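Local coordinates for protein probable glutathione S-transferase GSTU1 (Oryza sativa, PDB 1OYJ) that conjugates reduced glutathione to a wide range of hydrophobic electrophiles, as a Tau-class transferase associated with herbicide detoxification, at residues 173-178 with 215-220; 7-12 with 57-62; 102-107 with 162-167; 140-145 with 188-193. All coordinates share one frame; numbering follows the deposited sequence.

The four contacts are shared between the two domains of a glutathione transferase. Interaction 2 pairs the two central strands of the thioredoxin-like domain, and the side chain of its Pro57 comes, at the nearest atoms, about 3 Å from a bound glutathione; interactions 1, 3 and 4 tie together the helical domain. Across the domain boundary Phe220 CZ of interaction 1 rests 4.1 Å from Phe12 CE2 of interaction 2, and the side chains of Trp175 and the glutathione-binding Ser15 are about 7 Å apart at their nearest atoms. Interactions 1 and 4 meet where Phe176 CE1 lies 4.1 Å from Leu141 CD2. Interactions 3 and 4 join through Trp107 CH2 and Thr143 CG2, 3.7 Å apart. Ile140, in interaction 4, touches glutathione in a separate pocket.

Interaction 1. Residues 173-178 with 215-220; sequences TAWFYS and EKVYDF
Val217 drives its CG1 methyl onto the indole of Trp175, 3.4 Å from CD2, in a CH-pi contact over the face of the five-membered ring. The methyl sits 20° off the ring normal. Its place follows from a chi1 of 172°, which sets CG1 opposite the backbone N and leaves CG2 beside that N, 4.1 Å from Ala174 CB. A branched valine thus serves two neighbours at once, and the small alanine lets the backbones come close. Tyr218, next along, receives Tyr177 edge-to-face: the edge of the Tyr177 ring is aimed at the Tyr218 face, with centroids 5.3 Å apart and planes at 76°. At the edge of the same Tyr218 ring lies Ser178 OG, 3.5 Å from CD1; serine is slim enough to fit where its CA comes 5.2 Å from Tyr218 CA. Three residues beyond Val217, Phe220 reaches the far end of the indole, CD2 lying 4.4 Å from Trp175 CH2. With an alanine at Trp175, the CG1 methyl of Val217 would probably lose its aromatic cover and a gap would open beside Phe220. The indole also touches Val14, next to the glutathione-binding Ser15. Helix 214-229 here packs on helix 176-183 and the residues just before it, within the all-helical C-terminal domain of the glutathione transferase fold.

Interaction 2. Residues 7-12 with 57-62; sequences LVLLDF and PVLLHA
Val8 O receives the shortest backbone bond between the two strands, from Leu60 N at 2.7 Å and almost perfectly straight (177° at the hydrogen), while Leu59 CA adds a CA-H contact to the same oxygen. The pair is closed by the return bond from Val8 N to Leu60 O. Two residues on, Leu10 and Val58 form the next hydrogen-bonded pair, Leu10 N to Val58 O at 2.8 Å and Val58 N to Leu10 O at 3.1 Å, the latter bond meeting a lone pair of the oxygen. Strands 7-11 and 58-61 therefore run antiparallel at the centre of the four-stranded sheet of the thioredoxin fold. Pro57, preceded by a cis peptide bond, is the proline that this fold places beside the thiol substrate, and here it touches glutathione. Aliphatic residues suit both faces, each covered by helices. On one, Leu10 and Val58 run alongside one another, and Leu10 CG meets Leu60 CD1 at 4.0 Å; helix 44-49 covers them. On the other, Leu9 and Leu59 are set perpendicular with CD1 against CD1, and Leu9 also packs on Arg22 and Met25 of helix 16-28. Leu7 carries CD2 to within 3.6 Å of His61 CD2. With chi1 at -173°, His61 swings its ring back beside that methyl, and its ND1 is hydrogen-bonded to Tyr75 OH.

Interaction 3. Residues 102-107 with 162-167; sequences ATARFW and LGFVDV
Val165 fits closely against helix 97-124, its CG2 methyl 3.3 Å from Ala104 O and 3.8 Å from Trp107 CB. Helix 164-169 thus docks by its first turn on a long helix of the C-terminal helical domain of the glutathione transferase fold, and the small Ala104 lets the backbones approach to 5.9 Å between its CA and that of Val165. Across the two segments the Phe164 ring is held at longer range. A chi1 of -166° turns that ring so that its edge meets Ala104 O, which lies 3.8 Å from Phe164 CD2 in the ring plane, while Phe164 CE2 stands 4.1 Å from Arg105 CA. The ring also packs on Leu87 and on Leu70 and Leu73 of helix 69-79, so an alanine at Phe164 would probably open a gap between the two domains. Arg105 NE is hydrogen-bonded to Gln74 of its own chain, and NH2 forms a salt bridge with Asp78 of the second subunit. At the start of helix 164-169, Asp166 OD2 accepts from Gly163 N at 2.8 Å.

Interaction 4. Residues 140-145 with 188-193; sequences ILRTLE and EEVAPR
An almost fully extended Glu145 (chi1 -162°) reaches across to Arg193, whose chain bends at chi3 (-79°) to fold its guanidinium back over the carboxylate. The two flat groups stack with planes only 5° apart. Glu145 OE1 lies well out of the guanidinium plane, 3.5 Å from Arg193 NH1, so this salt bridge acts through charge alone; Arg193 NH2 is hydrogen-bonded to Gly149 O. OE1 instead takes a directed bond from Arg193 N at 3.0 Å. That N-H belongs to the first turn of helix 192-201, where the positive end of the helix dipole would favour an acid. Helix 187-190 has just ended at Ala191, and Pro192, which has no N-H to spend, opens the new helix; helix 127-148 packs against this junction in the glutathione transferase C-terminal domain. A water donates a hydrogen bond to the other carboxylate oxygen, OE2; its link to Val190 O is too short to be certain. Ala191 is small enough for its CB to lie 3.7 Å from Glu145 CD. Three residues before Glu145, Arg142 is set crosswise to Val190: its guanidinium has Val190 CG1 over one face, its NH2 stands 3.7 Å from Val190 CG2, and its NH1 pairs with Glu139.

Interaction 1. Residues 173-178 with 215-220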
loop_
_atom_site.group_PDB
_atom_site.type_symbol
_atom_site.label_atom_id
_atom_site.label_comp_id
_atom_site.label_asym_id
_atom_site.label_seq_id
_atom_site.Cartn_x
_atom_site.Cartn_y
_atom_site.Cartn_z
ATOM N N THR A 173 10.633 -8.057 -13.949
ATOM C CA THR A 173 11.704 -8.153 -14.957
ATOM C C THR A 173 11.398 -9.325 -15.939
ATOM O O THR A 173 11.807 -9.305 -17.085
ATOM C CB THR A 173 13.066 -8.320 -14.381
ATOM O OG1 THR A 173 13.218 -9.591 -13.682
ATOM C CG2 THR A 173 13.389 -7.172 -13.436
ATOM N N ALA A 174 10.642 -10.323 -15.485
ATOM C CA ALA A 174 10.270 -11.390 -16.362
ATOM C C ALA A 174 9.202 -11.018 -17.431
ATOM O O ALA A 174 9.012 -11.787 -18.373
ATOM C CB ALA A 174 9.756 -12.572 -15.599
ATOM N N TRP A 175 8.560 -9.881 -17.239
ATOM C CA TRP A 175 7.584 -9.322 -18.148
ATOM C C TRP A 175 8.191 -8.250 -19.012
ATOM O O TRP A 175 7.500 -7.721 -19.893
ATOM C CB TRP A 175 6.403 -8.758 -17.329
ATOM C CG TRP A 175 5.733 -9.750 -16.450
ATOM C CD1 TRP A 175 6.249 -10.367 -15.425
ATOM C CD2 TRP A 175 4.394 -10.249 -16.566
ATOM N NE1 TRP A 175 5.341 -11.211 -14.846
ATOM C CE2 TRP A 175 4.189 -11.150 -15.539
ATOM C CE3 TRP A 175 3.355 -10.013 -17.424
ATOM C CZ2 TRP A 175 2.978 -11.802 -15.336
ATOM C CZ3 TRP A 175 2.187 -10.714 -17.238
ATOM C CH2 TRP A 175 2.008 -11.557 -16.205
ATOM N N PHE A 176 9.460 -7.890 -18.807
ATOM C CA PHE A 176 10.003 -6.760 -19.566
ATOM C C PHE A 176 9.901 -7.050 -21.091
ATOM O O PHE A 176 9.496 -6.217 -21.884
ATOM C CB PHE A 176 11.440 -6.395 -19.193
ATOM C CG PHE A 176 11.577 -5.573 -17.905
ATOM C CD1 PHE A 176 10.476 -5.234 -17.133
ATOM C CD2 PHE A 176 12.842 -5.210 -17.461
ATOM C CE1 PHE A 176 10.626 -4.542 -15.973
ATOM C CE2 PHE A 176 12.942 -4.429 -16.275
ATOM C CZ PHE A 176 11.873 -4.160 -15.558
ATOM N N TYR A 177 10.180 -8.286 -21.444
ATOM C CA TYR A 177 10.195 -8.709 -22.835
ATOM C C TYR A 177 8.840 -8.509 -23.425
ATOM O O TYR A 177 8.748 -7.950 -24.501
ATOM C CB TYR A 177 10.715 -10.162 -22.990
ATOM C CG TYR A 177 10.587 -10.699 -24.423
ATOM C CD1 TYR A 177 11.403 -10.217 -25.458
ATOM C CD2 TYR A 177 9.636 -11.642 -24.750
ATOM C CE1 TYR A 177 11.273 -10.709 -26.824
ATOM C CE2 TYR A 177 9.522 -12.147 -26.066
ATOM C CZ TYR A 177 10.341 -11.673 -27.105
ATOM O OH TYR A 177 10.217 -12.149 -28.418
ATOM N N SER A 178 7.801 -8.929 -22.710
ATOM C CA SER A 178 6.442 -8.757 -23.127
ATOM C C SER A 178 6.058 -7.261 -23.241
ATOM O O SER A 178 5.321 -6.900 -24.159
ATOM C CB SER A 178 5.492 -9.493 -22.162
ATOM O OG SER A 178 5.721 -10.893 -22.168
ATOM N N GLU A 215 10.252 -15.809 -22.104
ATOM C CA GLU A 215 9.523 -16.406 -23.195
ATOM C C GLU A 215 8.283 -17.102 -22.639
ATOM O O GLU A 215 7.210 -17.070 -23.201
ATOM C CB GLU A 215 10.435 -17.448 -23.896
ATOM C CG GLU A 215 11.580 -16.875 -24.714
ATOM C CD GLU A 215 12.832 -16.564 -23.877
ATOM O OE1 GLU A 215 12.898 -16.871 -22.648
ATOM O OE2 GLU A 215 13.744 -15.910 -24.463
ATOM N N LYS A 216 8.416 -17.744 -21.502
ATOM C CA LYS A 216 7.237 -18.338 -20.917
ATOM C C LYS A 216 6.167 -17.312 -20.539
ATOM O O LYS A 216 4.975 -17.514 -20.770
ATOM C CB LYS A 216 7.647 -19.119 -19.688
ATOM C CG LYS A 216 6.490 -19.947 -19.192
ATOM C CD LYS A 216 6.782 -21.221 -18.677
ATOM C CE LYS A 216 5.485 -21.930 -18.237
ATOM N NZ LYS A 216 5.756 -23.260 -17.902
ATOM N N VAL A 217 6.591 -16.170 -20.057
ATOM C CA VAL A 217 5.663 -15.098 -19.723
ATOM C C VAL A 217 5.061 -14.535 -20.968
ATOM O O VAL A 217 3.873 -14.328 -21.004
ATOM C CB VAL A 217 6.315 -13.978 -18.870
ATOM C CG1 VAL A 217 5.414 -12.747 -18.660
ATOM C CG2 VAL A 217 6.718 -14.495 -17.506
ATOM N N TYR A 218 5.824 -14.424 -22.033
ATOM C CA TYR A 218 5.257 -13.866 -23.274
ATOM C C TYR A 218 4.171 -14.763 -23.814
ATOM O O TYR A 218 3.222 -14.280 -24.418
ATOM C CB TYR A 218 6.278 -13.689 -24.341
ATOM C CG TYR A 218 5.801 -12.946 -25.610
ATOM C CD1 TYR A 218 5.153 -11.743 -25.529
ATOM C CD2 TYR A 218 6.019 -13.475 -26.865
ATOM C CE1 TYR A 218 4.759 -11.061 -26.645
ATOM C CE2 TYR A 218 5.598 -12.788 -28.009
ATOM C CZ TYR A 218 4.978 -11.594 -27.867
ATOM O OH TYR A 218 4.528 -10.887 -28.936
ATOM N N ASP A 219 4.364 -16.067 -23.648
ATOM C CA ASP A 219 3.382 -17.061 -24.061
ATOM C C ASP A 219 2.127 -16.963 -23.213
ATOM O O ASP A 219 0.972 -16.978 -23.711
ATOM C CB ASP A 219 4.040 -18.413 -23.945
ATOM C CG ASP A 219 4.832 -18.758 -25.183
ATOM O OD1 ASP A 219 4.666 -18.097 -26.267
ATOM O OD2 ASP A 219 5.668 -19.655 -25.123
ATOM N N PHE A 220 2.296 -16.732 -21.932
ATOM C CA PHE A 220 1.114 -16.507 -21.073
ATOM C C PHE A 220 0.383 -15.185 -21.514
ATOM O O PHE A 220 -0.852 -15.160 -21.579
ATOM C CB PHE A 220 1.525 -16.450 -19.642
ATOM C CG PHE A 220 0.421 -16.332 -18.715
ATOM C CD1 PHE A 220 -0.361 -17.414 -18.425
ATOM C CD2 PHE A 220 0.168 -15.140 -18.081
ATOM C CE1 PHE A 220 -1.458 -17.296 -17.579
ATOM C CE2 PHE A 220 -0.870 -15.026 -17.207
ATOM C CZ PHE A 220 -1.684 -16.138 -16.943
#

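Interaction 2. Residues 7-12 with 57-62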
loop_
_atom_site.group_PDB
_atom_site.type_symbol
_atom_site.label_atom_id
_atom_site.label_comp_id
_atom_site.label_asym_id
_atom_site.label_seq_id
_atom_site.Cartn_x
_atom_site.Cartn_y
_atom_site.Cartn_z
ATOM N N LEU A 7 5.345 -22.922 7.171
ATOM C CA LEU A 7 4.966 -21.983 6.143
ATOM C C LEU A 7 4.300 -22.637 4.962
ATOM O O LEU A 7 4.807 -23.608 4.390
ATOM C CB LEU A 7 6.224 -21.235 5.652
ATOM C CG LEU A 7 6.784 -20.353 6.773
ATOM C CD1 LEU A 7 8.209 -19.882 6.526
ATOM C CD2 LEU A 7 5.865 -19.175 7.116
ATOM N N VAL A 8 3.184 -22.071 4.540
ATOM C CA VAL A 8 2.501 -22.537 3.353
ATOM C C VAL A 8 2.129 -21.344 2.521
ATOM O O VAL A 8 1.638 -20.338 3.080
ATOM C CB VAL A 8 1.210 -23.252 3.748
ATOM C CG1 VAL A 8 0.467 -23.690 2.485
ATOM C CG2 VAL A 8 1.490 -24.455 4.665
ATOM N N LEU A 9 2.280 -21.468 1.206
ATOM C CA LEU A 9 2.045 -20.358 0.327
ATOM C C LEU A 9 1.039 -20.757 -0.708
ATOM O O LEU A 9 1.296 -21.721 -1.475
ATOM C CB LEU A 9 3.354 -19.925 -0.293
ATOM C CG LEU A 9 3.255 -18.632 -1.145
ATOM C CD1 LEU A 9 3.050 -17.373 -0.272
ATOM C CD2 LEU A 9 4.608 -18.441 -1.950
ATOM N N LEU A 10 -0.132 -20.123 -0.697
ATOM C CA LEU A 10 -1.137 -20.357 -1.708
ATOM C C LEU A 10 -0.754 -19.401 -2.832
ATOM O O LEU A 10 -0.638 -18.191 -2.618
ATOM C CB LEU A 10 -2.531 -20.065 -1.195
ATOM C CG LEU A 10 -2.878 -20.678 0.158
ATOM C CD1 LEU A 10 -4.407 -20.496 0.496
ATOM C CD2 LEU A 10 -2.593 -22.190 0.099
ATOM N N ASP A 11 -0.563 -19.914 -4.039
ATOM C CA ASP A 11 -0.036 -19.056 -5.094
ATOM C C ASP A 11 -0.500 -19.525 -6.486
ATOM O O ASP A 11 -1.298 -20.504 -6.627
ATOM C CB ASP A 11 1.463 -19.091 -4.842
ATOM C CG ASP A 11 2.248 -17.896 -5.401
ATOM O OD1 ASP A 11 1.730 -17.100 -6.222
ATOM O OD2 ASP A 11 3.432 -17.735 -5.013
ATOM N N PHE A 12 -0.068 -18.832 -7.518
ATOM C CA PHE A 12 -0.395 -19.108 -8.896
ATOM C C PHE A 12 0.970 -18.955 -9.575
ATOM O O PHE A 12 1.678 -17.932 -9.338
ATOM C CB PHE A 12 -1.434 -18.133 -9.424
ATOM C CG PHE A 12 -1.720 -18.314 -10.882
ATOM C CD1 PHE A 12 -2.067 -19.543 -11.351
ATOM C CD2 PHE A 12 -1.760 -17.252 -11.743
ATOM C CE1 PHE A 12 -2.369 -19.768 -12.712
ATOM C CE2 PHE A 12 -2.089 -17.454 -13.110
ATOM C CZ PHE A 12 -2.354 -18.729 -13.593
ATOM N N PRO A 57 -1.066 -13.899 -3.539
ATOM C CA PRO A 57 -0.611 -14.882 -2.596
ATOM C C PRO A 57 -1.131 -14.736 -1.195
ATOM O O PRO A 57 -1.566 -13.686 -0.724
ATOM C CB PRO A 57 0.899 -14.612 -2.554
ATOM C CG PRO A 57 1.029 -13.129 -2.775
ATOM C CD PRO A 57 -0.018 -12.918 -3.821
ATOM N N VAL A 58 -1.159 -15.892 -0.537
ATOM C CA VAL A 58 -1.516 -15.960 0.829
ATOM C C VAL A 58 -0.503 -16.775 1.489
ATOM O O VAL A 58 -0.240 -17.956 1.085
ATOM C CB VAL A 58 -2.952 -16.680 1.081
ATOM C CG1 VAL A 58 -3.236 -16.731 2.605
ATOM C CG2 VAL A 58 -4.011 -15.915 0.420
ATOM N N LEU A 59 0.025 -16.237 2.563
ATOM C CA LEU A 59 0.991 -16.955 3.340
ATOM C C LEU A 59 0.355 -17.423 4.602
ATOM O O LEU A 59 -0.263 -16.619 5.265
ATOM C CB LEU A 59 2.094 -16.034 3.826
ATOM C CG LEU A 59 3.131 -16.828 4.648
ATOM C CD1 LEU A 59 3.901 -17.665 3.622
ATOM C CD2 LEU A 59 4.126 -15.938 5.325
ATOM N N LEU A 60 0.440 -18.720 4.896
ATOM C CA LEU A 60 -0.080 -19.247 6.145
ATOM C C LEU A 60 1.103 -19.654 7.017
ATOM O O LEU A 60 1.958 -20.493 6.630
ATOM C CB LEU A 60 -1.041 -20.427 5.880
ATOM C CG LEU A 60 -2.315 -19.918 5.182
ATOM C CD1 LEU A 60 -2.724 -20.858 4.117
ATOM C CD2 LEU A 60 -3.456 -19.731 6.114
ATOM N N HIS A 61 1.157 -19.077 8.195
ATOM C CA HIS A 61 2.215 -19.323 9.167
ATOM C C HIS A 61 1.506 -19.937 10.358
ATOM O O HIS A 61 0.618 -19.329 10.961
ATOM C CB HIS A 61 2.939 -18.022 9.505
ATOM C CG HIS A 61 4.143 -18.184 10.373
ATOM N ND1 HIS A 61 4.635 -17.161 11.166
ATOM C CD2 HIS A 61 4.929 -19.265 10.623
ATOM C CE1 HIS A 61 5.669 -17.605 11.867
ATOM N NE2 HIS A 61 5.864 -18.881 11.564
ATOM N N ALA A 62 1.812 -21.214 10.578
ATOM C CA ALA A 62 1.113 -22.060 11.534
ATOM C C ALA A 62 -0.388 -21.884 11.409
ATOM O O ALA A 62 -1.089 -21.747 12.419
ATOM C CB ALA A 62 1.538 -21.781 12.919
#

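Interaction 3. Residues 102-107 with 162-167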
loop_
_atom_site.group_PDB
_atom_site.type_symbol
_atom_site.label_atom_id
_atom_site.label_comp_id
_atom_site.label_asym_id
_atom_site.label_seq_id
_atom_site.Cartn_x
_atom_site.Cartn_y
_atom_site.Cartn_z
ATOM N N ALA A 102 11.169 4.536 5.000
ATOM C CA ALA A 102 10.079 5.269 4.411
ATOM C C ALA A 102 10.288 5.316 2.886
ATOM O O ALA A 102 9.370 5.167 2.138
ATOM C CB ALA A 102 9.958 6.681 5.016
ATOM N N THR A 103 11.507 5.610 2.449
ATOM C CA THR A 103 11.823 5.618 1.037
ATOM C C THR A 103 11.561 4.286 0.341
ATOM O O THR A 103 10.923 4.199 -0.729
ATOM C CB THR A 103 13.348 6.119 0.901
ATOM O OG1 THR A 103 13.378 7.516 1.189
ATOM C CG2 THR A 103 13.874 6.014 -0.538
ATOM N N ALA A 104 11.921 3.218 1.005
ATOM C CA ALA A 104 11.647 1.888 0.493
ATOM C C ALA A 104 10.159 1.575 0.420
ATOM O O ALA A 104 9.708 1.047 -0.588
ATOM C CB ALA A 104 12.425 0.867 1.274
ATOM N N ARG A 105 9.382 1.967 1.421
ATOM C CA ARG A 105 7.958 1.745 1.323
ATOM C C ARG A 105 7.325 2.586 0.238
ATOM O O ARG A 105 6.456 2.114 -0.436
ATOM C CB ARG A 105 7.196 1.884 2.609
ATOM C CG ARG A 105 7.702 0.984 3.776
ATOM C CD ARG A 105 6.953 1.288 5.137
ATOM N NE ARG A 105 7.138 0.240 6.151
ATOM C CZ ARG A 105 7.677 0.399 7.341
ATOM N NH1 ARG A 105 7.858 -0.676 8.094
ATOM N NH2 ARG A 105 8.023 1.589 7.817
ATOM N N PHE A 106 7.782 3.832 0.081
ATOM C CA PHE A 106 7.273 4.667 -0.972
ATOM C C PHE A 106 7.445 3.980 -2.384
ATOM O O PHE A 106 6.526 3.933 -3.176
ATOM C CB PHE A 106 8.019 6.043 -0.956
ATOM C CG PHE A 106 7.600 6.932 -2.063
ATOM C CD1 PHE A 106 6.554 7.796 -1.910
ATOM C CD2 PHE A 106 8.228 6.847 -3.273
ATOM C CE1 PHE A 106 6.055 8.558 -2.996
ATOM C CE2 PHE A 106 7.793 7.583 -4.332
ATOM C CZ PHE A 106 6.675 8.463 -4.199
ATOM N N TRP A 107 8.634 3.473 -2.636
ATOM C CA TRP A 107 8.985 2.951 -3.975
ATOM C C TRP A 107 8.292 1.561 -4.180
ATOM O O TRP A 107 7.932 1.195 -5.278
ATOM C CB TRP A 107 10.484 2.953 -4.120
ATOM C CG TRP A 107 10.940 4.413 -4.556
ATOM C CD1 TRP A 107 11.560 5.349 -3.805
ATOM C CD2 TRP A 107 10.565 5.061 -5.756
ATOM N NE1 TRP A 107 11.678 6.547 -4.490
ATOM C CE2 TRP A 107 11.071 6.396 -5.707
ATOM C CE3 TRP A 107 9.924 4.645 -6.906
ATOM C CZ2 TRP A 107 10.963 7.285 -6.774
ATOM C CZ3 TRP A 107 9.756 5.580 -7.982
ATOM C CH2 TRP A 107 10.292 6.884 -7.884
ATOM N N LEU A 162 19.477 -8.316 -2.312
ATOM C CA LEU A 162 18.168 -7.782 -2.565
ATOM C C LEU A 162 17.552 -7.117 -1.341
ATOM O O LEU A 162 17.604 -7.642 -0.261
ATOM C CB LEU A 162 17.257 -8.884 -3.069
ATOM C CG LEU A 162 17.706 -9.568 -4.383
ATOM C CD1 LEU A 162 16.855 -10.760 -4.561
ATOM C CD2 LEU A 162 17.609 -8.699 -5.622
ATOM N N GLY A 163 17.054 -5.896 -1.526
ATOM C CA GLY A 163 16.277 -5.202 -0.534
ATOM C C GLY A 163 14.763 -5.299 -0.837
ATOM O O GLY A 163 14.297 -5.844 -1.915
ATOM N N PHE A 164 14.003 -4.699 0.076
ATOM C CA PHE A 164 12.541 -4.577 -0.098
ATOM C C PHE A 164 12.061 -4.155 -1.492
ATOM O O PHE A 164 11.264 -4.824 -2.106
ATOM C CB PHE A 164 12.008 -3.589 0.907
ATOM C CG PHE A 164 10.521 -3.592 1.076
ATOM C CD1 PHE A 164 9.857 -4.671 1.530
ATOM C CD2 PHE A 164 9.790 -2.433 0.904
ATOM C CE1 PHE A 164 8.445 -4.615 1.723
ATOM C CE2 PHE A 164 8.410 -2.361 1.202
ATOM C CZ PHE A 164 7.744 -3.464 1.525
ATOM N N VAL A 165 12.543 -3.055 -2.029
ATOM C CA VAL A 165 12.112 -2.632 -3.340
ATOM C C VAL A 165 12.605 -3.539 -4.393
ATOM O O VAL A 165 11.874 -3.781 -5.359
ATOM C CB VAL A 165 12.604 -1.172 -3.660
ATOM C CG1 VAL A 165 12.191 -0.742 -5.028
ATOM C CG2 VAL A 165 11.982 -0.193 -2.649
ATOM N N ASP A 166 13.839 -4.038 -4.269
ATOM C CA ASP A 166 14.356 -4.951 -5.268
ATOM C C ASP A 166 13.397 -6.167 -5.405
ATOM O O ASP A 166 13.046 -6.558 -6.486
ATOM C CB ASP A 166 15.692 -5.457 -4.970
ATOM C CG ASP A 166 16.746 -4.334 -4.859
ATOM O OD1 ASP A 166 17.132 -3.723 -5.882
ATOM O OD2 ASP A 166 17.242 -4.108 -3.733
ATOM N N VAL A 167 13.031 -6.724 -4.276
ATOM C CA VAL A 167 12.114 -7.835 -4.258
ATOM C C VAL A 167 10.770 -7.491 -4.803
ATOM O O VAL A 167 10.188 -8.260 -5.591
ATOM C CB VAL A 167 12.119 -8.531 -2.897
ATOM C CG1 VAL A 167 11.114 -9.696 -2.910
ATOM C CG2 VAL A 167 13.475 -9.136 -2.619
#

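Interaction 4. Residues 140-145 with 188-193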
loop_
_atom_site.group_PDB
_atom_site.type_symbol
_atom_site.label_atom_id
_atom_site.label_comp_id
_atom_site.label_asym_id
_atom_site.label_seq_id
_atom_site.Cartn_x
_atom_site.Cartn_y
_atom_site.Cartn_z
ATOM N N ILE A 140 7.509 5.074 -16.859
ATOM C CA ILE A 140 7.529 4.401 -15.534
ATOM C C ILE A 140 8.959 3.726 -15.289
ATOM O O ILE A 140 9.608 3.893 -14.232
ATOM C CB ILE A 140 6.450 3.364 -15.521
ATOM C CG1 ILE A 140 5.159 4.094 -15.251
ATOM C CG2 ILE A 140 6.652 2.335 -14.367
ATOM C CD1 ILE A 140 4.011 3.293 -15.346
ATOM N N LEU A 141 9.449 3.072 -16.310
ATOM C CA LEU A 141 10.749 2.428 -16.192
ATOM C C LEU A 141 11.858 3.488 -16.059
ATOM O O LEU A 141 12.816 3.300 -15.307
ATOM C CB LEU A 141 11.003 1.521 -17.377
ATOM C CG LEU A 141 9.931 0.387 -17.526
ATOM C CD1 LEU A 141 10.275 -0.448 -18.799
ATOM C CD2 LEU A 141 10.027 -0.470 -16.317
ATOM N N ARG A 142 11.689 4.607 -16.741
ATOM C CA ARG A 142 12.688 5.689 -16.610
ATOM C C ARG A 142 12.641 6.286 -15.217
ATOM O O ARG A 142 13.683 6.671 -14.653
ATOM C CB ARG A 142 12.452 6.798 -17.665
ATOM C CG ARG A 142 12.993 6.542 -19.045
ATOM C CD ARG A 142 12.694 7.712 -20.015
ATOM N NE ARG A 142 12.676 7.318 -21.410
ATOM C CZ ARG A 142 11.575 7.280 -22.165
ATOM N NH1 ARG A 142 10.365 7.578 -21.667
ATOM N NH2 ARG A 142 11.685 6.920 -23.426
ATOM N N THR A 143 11.460 6.332 -14.632
ATOM C CA THR A 143 11.279 6.824 -13.276
ATOM C C THR A 143 11.948 5.885 -12.238
ATOM O O THR A 143 12.713 6.377 -11.354
ATOM C CB THR A 143 9.750 6.954 -12.931
ATOM O OG1 THR A 143 9.179 7.913 -13.797
ATOM C CG2 THR A 143 9.552 7.438 -11.507
ATOM N N LEU A 144 11.788 4.577 -12.443
ATOM C CA LEU A 144 12.458 3.584 -11.609
ATOM C C LEU A 144 13.973 3.727 -11.762
ATOM O O LEU A 144 14.800 3.716 -10.764
ATOM C CB LEU A 144 11.962 2.160 -11.848
ATOM C CG LEU A 144 10.529 2.027 -11.316
ATOM C CD1 LEU A 144 9.845 0.860 -11.977
ATOM C CD2 LEU A 144 10.498 1.986 -9.723
ATOM N N GLU A 145 14.376 3.866 -13.016
ATOM C CA GLU A 145 15.794 4.009 -13.277
ATOM C C GLU A 145 16.395 5.183 -12.525
ATOM O O GLU A 145 17.555 5.082 -11.958
ATOM C CB GLU A 145 16.071 4.130 -14.809
ATOM C CG GLU A 145 17.486 3.870 -15.272
ATOM C CD GLU A 145 17.825 4.452 -16.701
ATOM O OE1 GLU A 145 18.835 3.992 -17.316
ATOM O OE2 GLU A 145 17.129 5.414 -17.181
ATOM N N GLU A 188 16.488 -1.741 -22.730
ATOM C CA GLU A 188 17.891 -1.405 -22.854
ATOM C C GLU A 188 18.032 0.062 -23.361
ATOM O O GLU A 188 18.797 0.858 -22.791
ATOM C CB GLU A 188 18.635 -2.452 -23.727
ATOM C CG GLU A 188 20.117 -2.161 -23.787
ATOM C CD GLU A 188 20.786 -2.500 -22.494
ATOM O OE1 GLU A 188 20.389 -3.546 -21.938
ATOM O OE2 GLU A 188 21.639 -1.700 -22.036
ATOM N N GLU A 189 17.317 0.430 -24.418
ATOM C CA GLU A 189 17.352 1.831 -24.934
ATOM C C GLU A 189 16.744 2.882 -24.004
ATOM O O GLU A 189 17.334 3.919 -23.694
ATOM C CB GLU A 189 16.627 1.934 -26.285
ATOM C CG GLU A 189 16.058 3.331 -26.586
ATOM C CD GLU A 189 17.059 4.274 -27.231
ATOM O OE1 GLU A 189 18.211 3.836 -27.483
ATOM O OE2 GLU A 189 16.705 5.463 -27.498
ATOM N N VAL A 190 15.579 2.553 -23.473
ATOM C CA VAL A 190 14.843 3.489 -22.715
ATOM C C VAL A 190 15.442 3.665 -21.329
ATOM O O VAL A 190 15.457 4.765 -20.803
ATOM C CB VAL A 190 13.364 2.925 -22.587
ATOM C CG1 VAL A 190 12.750 3.314 -21.295
ATOM C CG2 VAL A 190 12.490 3.331 -23.840
ATOM N N ALA A 191 15.909 2.578 -20.704
ATOM C CA ALA A 191 16.418 2.642 -19.318
ATOM C C ALA A 191 17.558 1.633 -19.041
ATOM O O ALA A 191 17.417 0.667 -18.279
ATOM C CB ALA A 191 15.281 2.413 -18.383
ATOM N N PRO A 192 18.703 1.851 -19.684
ATOM C CA PRO A 192 19.823 0.902 -19.663
ATOM C C PRO A 192 20.260 0.482 -18.243
ATOM O O PRO A 192 20.570 -0.667 -18.017
ATOM C CB PRO A 192 21.015 1.666 -20.411
ATOM C CG PRO A 192 20.539 3.088 -20.543
ATOM C CD PRO A 192 19.041 3.103 -20.352
ATOM N N ARG A 193 20.233 1.377 -17.292
ATOM C CA ARG A 193 20.626 1.017 -15.938
ATOM C C ARG A 193 19.591 0.126 -15.253
ATOM O O ARG A 193 19.977 -0.717 -14.434
ATOM C CB ARG A 193 20.939 2.228 -15.070
ATOM C CG ARG A 193 22.325 2.830 -15.344
ATOM C CD ARG A 193 22.534 4.039 -14.548
ATOM N NE ARG A 193 21.813 5.096 -15.232
ATOM C CZ ARG A 193 20.807 5.763 -14.773
ATOM N NH1 ARG A 193 20.257 6.639 -15.562
ATOM N NH2 ARG A 193 20.349 5.546 -13.570
HETATM O O HOH W 1 13.655 6.153 -26.045
HETATM O O HOH W 2 16.925 6.390 -19.599
#